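Local coordinates for amino Transferase (Eubacterium rectale, PDB 3ELE), which probably transfers amino groups between amino acids and 2-oxo acids using pyridoxal-5'-phosphate, at residues A[133-138]-A[363-368]; A[127-132]-A[148-153]; A[333-338]-A[370-375]. All blocks are in the same frame, centred on the assembly; numbering follows the deposited sequence.

Interaction 1 (A[133-138]-A[363-368]); sequences YFPEYK and DGFGCP. With PLP (pyridoxal-5'-phosphate), chain E.
The backbone N of Y133 donates to O of F365 at 2.8 Å. The bond is fairly straight (163°) and uses a carbonyl lone pair. It joins the turn leading into helix 136-143 to the loop between strands 360-361 and 370-374, in a chain that is probably a fold type I aminotransferase. F365 can be followed outward from its backbone. CB lies 3.4 Å from Y133 O. CG passes the same oxygen, and CD2 brings the ring edge closer, with Y133 O 3.2 Å away near the ring plane. CD2 and CE2 then both reach CD of P135, each at 3.7 Å. P135 CG sits over one face of this ring, toward the rim. Farther out, CZ packs near the guanidinium of R372. The Y133 ring slants past F365 O, and its OH probably hydrogen-bonds E150 OE2.

F134 turns the other way, to the PLP. With CG trans to its nitrogen (chi1 -176°), its ring is carried to the pyridine, and PLP C3 lies over its centre. E136 CB covers the opposite face near the rim, and Y137 CE1 meets the edge. E136 itself makes a salt bridge to R281 of the second subunit. An alanine at F134 is likely to open a gap beside the pyridine and leave the cofactor freer to tilt. Y137 hydrogen-bonds D217, and its OH is 3.9 Å from the C2A methyl of PLP.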
loop_
_atom_site.group_PDB
_atom_site.type_symbol
_atom_site.label_atom_id
_atom_site.label_comp_id
_atom_site.label_asym_id
_atom_site.label_seq_id
_atom_site.Cartn_x
_atom_site.Cartn_y
_atom_site.Cartn_z
ATOM N N TYR A 133 4.893 -20.497 12.464
ATOM C CA TYR A 133 4.342 -19.201 12.044
ATOM C C TYR A 133 4.789 -18.712 10.662
ATOM O O TYR A 133 5.793 -19.169 10.120
ATOM C CB TYR A 133 4.671 -18.151 13.122
ATOM C CG TYR A 133 6.128 -17.747 13.161
ATOM C CD1 TYR A 133 7.082 -18.538 13.795
ATOM C CD2 TYR A 133 6.556 -16.572 12.531
ATOM C CE1 TYR A 133 8.436 -18.188 13.777
ATOM C CE2 TYR A 133 7.888 -16.205 12.506
ATOM C CZ TYR A 133 8.829 -17.000 13.140
ATOM O OH TYR A 133 10.130 -16.581 13.102
ATOM N N PHE A 134 4.002 -17.780 10.124
ATOM C CA PHE A 134 4.243 -17.091 8.853
ATOM C C PHE A 134 5.516 -16.220 8.999
ATOM O O PHE A 134 5.469 -15.187 9.686
ATOM C CB PHE A 134 3.006 -16.243 8.547
ATOM C CG PHE A 134 3.022 -15.532 7.225
ATOM C CD1 PHE A 134 3.299 -16.216 6.040
ATOM C CD2 PHE A 134 2.615 -14.195 7.149
ATOM C CE1 PHE A 134 3.260 -15.542 4.808
ATOM C CE2 PHE A 134 2.566 -13.521 5.921
ATOM C CZ PHE A 134 2.900 -14.194 4.752
ATOM N N PRO A 135 6.645 -16.611 8.350
ATOM C CA PRO A 135 7.916 -15.895 8.574
ATOM C C PRO A 135 7.948 -14.403 8.269
ATOM O O PRO A 135 8.749 -13.687 8.869
ATOM C CB PRO A 135 8.920 -16.645 7.676
ATOM C CG PRO A 135 8.275 -17.966 7.403
ATOM C CD PRO A 135 6.826 -17.703 7.364
ATOM N N GLU A 136 7.048 -13.939 7.394
ATOM C CA GLU A 136 6.942 -12.531 7.021
ATOM C C GLU A 136 6.571 -11.624 8.215
ATOM O O GLU A 136 6.793 -10.415 8.152
ATOM C CB GLU A 136 5.956 -12.354 5.850
ATOM C CG GLU A 136 6.102 -11.036 5.052
ATOM C CD GLU A 136 7.325 -10.995 4.164
ATOM O OE1 GLU A 136 8.168 -11.890 4.282
ATOM O OE2 GLU A 136 7.445 -10.072 3.326
ATOM N N TYR A 137 6.019 -12.188 9.298
ATOM C CA TYR A 137 5.778 -11.413 10.537
ATOM C C TYR A 137 7.043 -10.732 11.027
ATOM O O TYR A 137 6.968 -9.612 11.482
ATOM C CB TYR A 137 5.222 -12.270 11.697
ATOM C CG TYR A 137 3.856 -12.897 11.482
ATOM C CD1 TYR A 137 2.858 -12.269 10.712
ATOM C CD2 TYR A 137 3.515 -14.073 12.151
ATOM C CE1 TYR A 137 1.608 -12.850 10.553
ATOM C CE2 TYR A 137 2.281 -14.649 12.019
ATOM C CZ TYR A 137 1.328 -14.049 11.209
ATOM O OH TYR A 137 0.123 -14.643 11.100
ATOM N N LYS A 138 8.189 -11.416 10.949
ATOM C CA LYS A 138 9.491 -10.829 11.326
ATOM C C LYS A 138 9.819 -9.575 10.505
ATOM O O LYS A 138 10.288 -8.590 11.050
ATOM C CB LYS A 138 10.627 -11.848 11.208
ATOM C CG LYS A 138 11.949 -11.361 11.812
ATOM C CD LYS A 138 13.061 -12.386 11.689
ATOM C CE LYS A 138 14.307 -11.930 12.423
ATOM N NZ LYS A 138 14.804 -10.585 12.010
ATOM N N ASP A 363 11.445 -25.464 9.268
ATOM C CA ASP A 363 12.469 -24.819 10.125
ATOM C C ASP A 363 12.285 -23.302 10.128
ATOM O O ASP A 363 12.245 -22.691 11.184
ATOM C CB ASP A 363 13.901 -25.130 9.670
ATOM C CG ASP A 363 14.153 -26.626 9.451
ATOM O OD1 ASP A 363 13.325 -27.267 8.779
ATOM O OD2 ASP A 363 15.197 -27.132 9.876
ATOM N N GLY A 364 12.123 -22.734 8.938
ATOM C CA GLY A 364 11.875 -21.303 8.731
ATOM C C GLY A 364 10.570 -20.798 9.335
ATOM O O GLY A 364 10.465 -19.617 9.647
ATOM N N PHE A 365 9.581 -21.688 9.479
ATOM C CA PHE A 365 8.323 -21.388 10.184
ATOM C C PHE A 365 8.478 -21.541 11.715
ATOM O O PHE A 365 7.544 -21.275 12.452
ATOM C CB PHE A 365 7.163 -22.259 9.674
ATOM C CG PHE A 365 6.872 -22.104 8.197
ATOM C CD1 PHE A 365 7.550 -22.870 7.256
ATOM C CD2 PHE A 365 5.884 -21.228 7.737
ATOM C CE1 PHE A 365 7.283 -22.728 5.875
ATOM C CE2 PHE A 365 5.613 -21.078 6.372
ATOM C CZ PHE A 365 6.321 -21.839 5.435
ATOM N N GLY A 366 9.653 -21.950 12.185
ATOM C CA GLY A 366 9.938 -22.168 13.593
ATOM C C GLY A 366 9.708 -23.599 14.025
ATOM O O GLY A 366 9.621 -23.832 15.215
ATOM N N CYS A 367 9.657 -24.550 13.077
ATOM C CA CYS A 367 9.398 -25.984 13.365
ATOM C C CYS A 367 10.301 -27.028 12.677
ATOM O O CYS A 367 9.895 -27.630 11.670
ATOM C CB CYS A 367 7.917 -26.308 13.098
ATOM S SG CYS A 367 7.058 -26.711 14.531
ATOM N N PRO A 368 11.520 -27.260 13.225
ATOM C CA PRO A 368 12.374 -28.324 12.698
ATOM C C PRO A 368 11.731 -29.721 12.854
ATOM O O PRO A 368 10.976 -29.971 13.812
ATOM C CB PRO A 368 13.648 -28.230 13.560
ATOM C CG PRO A 368 13.611 -26.894 14.209
ATOM C CD PRO A 368 12.176 -26.530 14.333
HETATM N N1 PLP E . -1.220 -13.883 6.867
HETATM C C2 PLP E . -1.002 -15.229 6.566
HETATM C C2A PLP E . -0.907 -16.219 7.682
HETATM C C3 PLP E . -0.903 -15.652 5.225
HETATM O O3 PLP E . -0.706 -16.978 4.921
HETATM C C4 PLP E . -0.982 -14.711 4.173
HETATM C C4A PLP E . -0.428 -15.160 2.833
HETATM O O4A PLP E . 0.774 -15.042 2.593
HETATM C C5 PLP E . -1.207 -13.340 4.506
HETATM C C6 PLP E . -1.320 -12.937 5.860
HETATM C C5A PLP E . -1.277 -12.242 3.465
HETATM O O4P PLP E . -2.567 -11.988 3.005
HETATM P P PLP E . -2.764 -10.742 2.002
HETATM O O1P PLP E . -4.100 -10.101 2.244
HETATM O O2P PLP E . -2.785 -11.250 0.589
HETATM O O3P PLP E . -1.682 -9.722 2.152
#

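Interaction 2 (A[127-132]-A[148-153]); sequences FITIAP and LVEVPA
I128 has CG1 beside its nitrogen (chi1 -66°), which leaves CG2 trans to it. V151 has CG1 trans to its nitrogen (chi1 178°), which puts CG2 beside the nitrogen. These settings bring the two methyls together at 3.4 Å from I128 CG2 to V151 CG2, a tight fit. I130 adds to the same patch. Its chain folds back at chi2 (-60°), so CD1 comes 3.6 Å from V151 CG2, with the two side chains alongside each other. On the other face of the sheet, T129 points CG2 at L148. The methyl is 3.8 Å from L148 CD1, and the aliphatic part of E150 touches it through CG. L148 CD1 also lies 3.4 Å from F127 O.

The strands run parallel. V149 N bonds to F127 O, T129 N to V149 O, V151 N to T129 O and A131 N to V151 O, all at 2.8 to 2.9 Å. Each strand thus gives and takes in turn. Beyond the last bond the chains stay close: A131 CB is 4.2 Å from A153 CB. A cis peptide follows A131, and P132 CD still rests on A153 CB.

Strands 126-130 and 147-151 are the two strands of a beta-alpha-beta unit crossed over by helix 136-143. That helix packs on the face carrying F127, T129 and L148. Helix 162-167 packs on the face carrying I128 and V151. Strand 147-151 is outermost in the seven-stranded sheet of this chain, and strand 173-178 flanks 126-130 on its other side.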
loop_
_atom_site.group_PDB
_atom_site.type_symbol
_atom_site.label_atom_id
_atom_site.label_comp_id
_atom_site.label_asym_id
_atom_site.label_seq_id
_atom_site.Cartn_x
_atom_site.Cartn_y
_atom_site.Cartn_z
ATOM N N PHE A 127 7.010 -8.283 19.881
ATOM C CA PHE A 127 5.766 -8.912 19.458
ATOM C C PHE A 127 6.026 -10.418 19.437
ATOM O O PHE A 127 7.057 -10.876 18.914
ATOM C CB PHE A 127 5.269 -8.387 18.109
ATOM C CG PHE A 127 4.828 -6.963 18.168
ATOM C CD1 PHE A 127 3.507 -6.636 18.517
ATOM C CD2 PHE A 127 5.739 -5.929 17.920
ATOM C CE1 PHE A 127 3.091 -5.274 18.606
ATOM C CE2 PHE A 127 5.337 -4.582 17.993
ATOM C CZ PHE A 127 4.008 -4.249 18.322
ATOM N N ILE A 128 5.092 -11.174 20.024
ATOM C CA ILE A 128 5.198 -12.606 20.187
ATOM C C ILE A 128 4.414 -13.311 19.092
ATOM O O ILE A 128 3.256 -12.960 18.826
ATOM C CB ILE A 128 4.661 -13.081 21.558
ATOM C CG1 ILE A 128 5.521 -12.559 22.710
ATOM C CG2 ILE A 128 4.647 -14.614 21.675
ATOM C CD1 ILE A 128 4.973 -12.973 24.044
ATOM N N THR A 129 5.056 -14.300 18.477
ATOM C CA THR A 129 4.409 -15.178 17.458
ATOM C C THR A 129 4.458 -16.589 18.067
ATOM O O THR A 129 5.355 -16.889 18.889
ATOM C CB THR A 129 5.073 -15.068 16.082
ATOM O OG1 THR A 129 4.311 -15.807 15.105
ATOM C CG2 THR A 129 6.503 -15.587 16.095
ATOM N N ILE A 130 3.449 -17.403 17.746
ATOM C CA ILE A 130 3.322 -18.775 18.249
ATOM C C ILE A 130 3.709 -19.678 17.081
ATOM O O ILE A 130 3.030 -19.674 16.050
ATOM C CB ILE A 130 1.867 -19.101 18.735
ATOM C CG1 ILE A 130 1.324 -18.017 19.680
ATOM C CG2 ILE A 130 1.805 -20.465 19.455
ATOM C CD1 ILE A 130 2.133 -17.833 20.922
ATOM N N ALA A 131 4.804 -20.425 17.240
ATOM C CA ALA A 131 5.292 -21.344 16.209
ATOM C C ALA A 131 4.327 -22.547 16.046
ATOM O O ALA A 131 3.670 -22.915 17.005
ATOM C CB ALA A 131 6.700 -21.838 16.519
ATOM N N PRO A 132 4.181 -23.105 14.819
ATOM C CA PRO A 132 4.824 -22.657 13.588
ATOM C C PRO A 132 4.130 -21.404 13.076
ATOM O O PRO A 132 2.906 -21.278 13.232
ATOM C CB PRO A 132 4.623 -23.827 12.647
ATOM C CG PRO A 132 3.319 -24.417 13.082
ATOM C CD PRO A 132 3.294 -24.260 14.568
ATOM N N LEU A 148 10.813 -9.666 17.163
ATOM C CA LEU A 148 9.931 -10.812 17.186
ATOM C C LEU A 148 10.448 -11.822 18.211
ATOM O O LEU A 148 11.653 -12.067 18.295
ATOM C CB LEU A 148 9.857 -11.443 15.812
ATOM C CG LEU A 148 8.801 -12.532 15.645
ATOM C CD1 LEU A 148 7.391 -11.915 15.732
ATOM C CD2 LEU A 148 9.011 -13.235 14.328
ATOM N N VAL A 149 9.528 -12.373 18.994
ATOM C CA VAL A 149 9.810 -13.397 20.009
ATOM C C VAL A 149 8.952 -14.605 19.622
ATOM O O VAL A 149 7.751 -14.471 19.480
ATOM C CB VAL A 149 9.460 -12.855 21.405
ATOM C CG1 VAL A 149 9.563 -13.942 22.491
ATOM C CG2 VAL A 149 10.371 -11.728 21.712
ATOM N N GLU A 150 9.582 -15.760 19.410
ATOM C CA GLU A 150 8.897 -16.990 19.026
ATOM C C GLU A 150 8.578 -17.855 20.218
ATOM O O GLU A 150 9.475 -18.125 21.016
ATOM C CB GLU A 150 9.774 -17.844 18.103
ATOM C CG GLU A 150 10.154 -17.174 16.808
ATOM C CD GLU A 150 11.019 -18.043 15.895
ATOM O OE1 GLU A 150 11.180 -19.257 16.142
ATOM O OE2 GLU A 150 11.500 -17.493 14.883
ATOM N N VAL A 151 7.318 -18.303 20.321
ATOM C CA VAL A 151 6.946 -19.305 21.318
ATOM C C VAL A 151 7.129 -20.670 20.624
ATOM O O VAL A 151 6.582 -20.869 19.511
ATOM C CB VAL A 151 5.525 -19.144 21.852
ATOM C CG1 VAL A 151 5.207 -20.269 22.858
ATOM C CG2 VAL A 151 5.359 -17.783 22.502
ATOM N N PRO A 152 7.934 -21.595 21.223
ATOM C CA PRO A 152 8.087 -22.947 20.642
ATOM C C PRO A 152 6.753 -23.678 20.434
ATOM O O PRO A 152 5.823 -23.526 21.238
ATOM C CB PRO A 152 8.952 -23.687 21.665
ATOM C CG PRO A 152 9.692 -22.633 22.348
ATOM C CD PRO A 152 8.788 -21.440 22.418
ATOM N N ALA A 153 6.684 -24.462 19.367
ATOM C CA ALA A 153 5.450 -25.124 18.973
ATOM C C ALA A 153 4.922 -26.173 19.964
ATOM O O ALA A 153 5.693 -26.838 20.671
ATOM C CB ALA A 153 5.595 -25.774 17.567
#

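Interaction 3 (A[333-338]-A[370-375]); sequences AFYMFV and WVRISY
A333 O lies 3.2 Å from OH of Y375. It accepts a hydrogen bond from Y225 OH. Here the chain enters an antiparallel sheet, consistent with the small domain of a fold type I aminotransferase, in which strands 335-339 and 370-374 are neighbours.

F334 O then accepts from Y375 N at 2.9 Å. Y375 has CG between its N and its carbonyl carbon (chi1 55°). This turns the ring back across the first segment, and the F334 carbonyl carbon sits over one face.

Y335 pairs with S374, and its ring also meets the side chain of R372. The R372 guanidinium lies alongside its ring, the planes only 12° apart, with Y335 CE1 over one guanidinium face, 3.5 Å from NH1. S374 OG approaches the ring edge in plane, at 3.4 Å from CD1. S41 and N183 also hold R372, S41 O takes the S374 hydroxyl, and Y335 OH bonds to Y220 beside the PLP. One water bridges this end, donating to Y335 O and accepting from Y375 OH.

M336, a selenomethionine, exchanges two backbone bonds with I373. Its side chain crosses Y375 nearly at a right angle and leans on helix 306-323. F337 packs its CD2 3.5 Å from W370 CE3. The two ring planes are almost parallel but slid well apart, and W370 CB makes an off-centre CH-pi contact with the F337 ring. V338 closes the pairing with two bonds to V371. On the face it shares with M336, V338 CG2 meets I373 CD1 at 3.7 Å.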
loop_
_atom_site.group_PDB
_atom_site.type_symbol
_atom_site.label_atom_id
_atom_site.label_comp_id
_atom_site.label_asym_id
_atom_site.label_seq_id
_atom_site.Cartn_x
_atom_site.Cartn_y
_atom_site.Cartn_z
ATOM N N ALA A 333 -7.398 -23.435 6.782
ATOM C CA ALA A 333 -6.342 -23.009 5.843
ATOM C C ALA A 333 -6.130 -24.109 4.761
ATOM O O ALA A 333 -6.976 -25.030 4.627
ATOM C CB ALA A 333 -5.039 -22.639 6.586
ATOM N N PHE A 334 -5.071 -24.001 3.962
ATOM C CA PHE A 334 -4.803 -25.002 2.900
ATOM C C PHE A 334 -3.360 -25.525 2.873
ATOM O O PHE A 334 -2.770 -25.756 1.813
ATOM C CB PHE A 334 -5.357 -24.569 1.530
ATOM C CG PHE A 334 -5.053 -23.137 1.130
ATOM C CD1 PHE A 334 -3.736 -22.661 1.052
ATOM C CD2 PHE A 334 -6.094 -22.292 0.707
ATOM C CE1 PHE A 334 -3.469 -21.347 0.621
ATOM C CE2 PHE A 334 -5.834 -20.982 0.263
ATOM C CZ PHE A 334 -4.529 -20.506 0.227
ATOM N N TYR A 335 -2.837 -25.761 4.082
ATOM C CA TYR A 335 -1.496 -26.275 4.300
ATOM C C TYR A 335 -1.572 -27.506 5.204
ATOM O O TYR A 335 -2.274 -27.480 6.226
ATOM C CB TYR A 335 -0.657 -25.206 4.973
ATOM C CG TYR A 335 -0.707 -23.876 4.287
ATOM C CD1 TYR A 335 -0.023 -23.661 3.092
ATOM C CD2 TYR A 335 -1.474 -22.832 4.808
ATOM C CE1 TYR A 335 -0.083 -22.425 2.437
ATOM C CE2 TYR A 335 -1.542 -21.609 4.171
ATOM C CZ TYR A 335 -0.843 -21.406 2.982
ATOM O OH TYR A 335 -0.895 -20.192 2.357
HETATM N N MSE A 336 -0.893 -28.587 4.825
HETATM C CA MSE A 336 -0.813 -29.756 5.682
HETATM C C MSE A 336 0.585 -29.828 6.301
HETATM O O MSE A 336 1.600 -29.715 5.591
HETATM C CB MSE A 336 -1.157 -31.024 4.939
HETATM C CG MSE A 336 -1.327 -32.221 5.889
HETATM SE SE MSE A 336 -2.179 -33.637 5.039
HETATM C CE MSE A 336 -3.891 -32.836 4.848
ATOM N N PHE A 337 0.614 -30.042 7.615
ATOM C CA PHE A 337 1.847 -30.107 8.400
ATOM C C PHE A 337 2.128 -31.602 8.626
ATOM O O PHE A 337 1.350 -32.296 9.301
ATOM C CB PHE A 337 1.658 -29.308 9.704
ATOM C CG PHE A 337 2.869 -28.541 10.130
ATOM C CD1 PHE A 337 3.411 -27.574 9.294
ATOM C CD2 PHE A 337 3.441 -28.730 11.394
ATOM C CE1 PHE A 337 4.535 -26.862 9.669
ATOM C CE2 PHE A 337 4.549 -27.994 11.786
ATOM C CZ PHE A 337 5.083 -27.048 10.926
ATOM N N VAL A 338 3.219 -32.089 8.015
ATOM C CA VAL A 338 3.601 -33.514 8.017
ATOM C C VAL A 338 4.973 -33.669 8.671
ATOM O O VAL A 338 5.888 -32.852 8.425
ATOM C CB VAL A 338 3.633 -34.052 6.569
ATOM C CG1 VAL A 338 4.002 -35.556 6.498
ATOM C CG2 VAL A 338 2.292 -33.815 5.883
ATOM N N TRP A 370 9.562 -31.052 10.709
ATOM C CA TRP A 370 8.265 -31.059 10.017
ATOM C C TRP A 370 8.395 -30.390 8.667
ATOM O O TRP A 370 9.419 -29.781 8.358
ATOM C CB TRP A 370 7.217 -30.308 10.846
ATOM C CG TRP A 370 6.840 -30.993 12.110
ATOM C CD1 TRP A 370 7.583 -31.061 13.242
ATOM C CD2 TRP A 370 5.632 -31.736 12.373
ATOM N NE1 TRP A 370 6.924 -31.781 14.193
ATOM C CE2 TRP A 370 5.716 -32.196 13.705
ATOM C CE3 TRP A 370 4.476 -32.034 11.621
ATOM C CZ2 TRP A 370 4.692 -32.961 14.319
ATOM C CZ3 TRP A 370 3.448 -32.794 12.220
ATOM C CH2 TRP A 370 3.566 -33.241 13.568
ATOM N N VAL A 371 7.374 -30.566 7.836
ATOM C CA VAL A 371 7.299 -29.913 6.533
ATOM C C VAL A 371 5.879 -29.417 6.271
ATOM O O VAL A 371 4.924 -29.922 6.860
ATOM C CB VAL A 371 7.724 -30.839 5.383
ATOM C CG1 VAL A 371 9.172 -31.290 5.564
ATOM C CG2 VAL A 371 6.747 -32.054 5.232
ATOM N N ARG A 372 5.768 -28.427 5.395
ATOM C CA ARG A 372 4.500 -27.870 4.976
ATOM C C ARG A 372 4.263 -28.287 3.525
ATOM O O ARG A 372 5.101 -28.024 2.646
ATOM C CB ARG A 372 4.494 -26.348 5.062
ATOM C CG ARG A 372 3.103 -25.778 4.731
ATOM C CD ARG A 372 3.106 -24.302 4.543
ATOM N NE ARG A 372 3.647 -23.898 3.251
ATOM C CZ ARG A 372 3.636 -22.645 2.778
ATOM N NH1 ARG A 372 3.142 -21.649 3.481
ATOM N NH2 ARG A 372 4.153 -22.389 1.585
ATOM N N ILE A 373 3.099 -28.891 3.293
ATOM C CA ILE A 373 2.648 -29.340 1.971
ATOM C C ILE A 373 1.359 -28.543 1.677
ATOM O O ILE A 373 0.347 -28.728 2.341
ATOM C CB ILE A 373 2.353 -30.872 1.987
ATOM C CG1 ILE A 373 3.551 -31.669 2.528
ATOM C CG2 ILE A 373 1.949 -31.353 0.613
ATOM C CD1 ILE A 373 3.455 -33.195 2.410
ATOM N N SER A 374 1.411 -27.613 0.728
ATOM C CA SER A 374 0.241 -26.808 0.370
ATOM C C SER A 374 -0.663 -27.674 -0.496
ATOM O O SER A 374 -0.149 -28.436 -1.331
ATOM C CB SER A 374 0.649 -25.551 -0.408
ATOM O OG SER A 374 1.594 -24.785 0.308
ATOM N N TYR A 375 -1.981 -27.595 -0.278
ATOM C CA TYR A 375 -2.956 -28.365 -1.104
ATOM C C TYR A 375 -3.942 -27.503 -1.892
ATOM O O TYR A 375 -4.914 -28.036 -2.465
ATOM C CB TYR A 375 -3.605 -29.519 -0.337
ATOM C CG TYR A 375 -4.281 -29.154 0.944
ATOM C CD1 TYR A 375 -5.616 -28.740 0.953
ATOM C CD2 TYR A 375 -3.614 -29.252 2.161
ATOM C CE1 TYR A 375 -6.255 -28.406 2.147
ATOM C CE2 TYR A 375 -4.273 -28.938 3.369
ATOM C CZ TYR A 375 -5.601 -28.519 3.340
ATOM O OH TYR A 375 -6.281 -28.179 4.492
HETATM O O HOH W 1 -4.819 -26.775 6.040
#

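Interactions 1 and 2 have centres 8 Å apart. Both use the unit strand 126-130, helix 136-143, strand 147-151. Interaction 3 lies about 13 Å from the centre of the first and 18 Å from that of the second, in the four-stranded antiparallel sheet. Interaction 2 closes along the chain before interaction 3 opens. Interaction 1 crosses both: 133-138 falls between the segments of interaction 2, and 363-368 between those of interaction 3. It thus joins the parts holding the two sheets. C367 touches A153 through SG and F337 through CB, and P132 also packs on F337. The PLP pocket lies beside both interaction 1 and Y335.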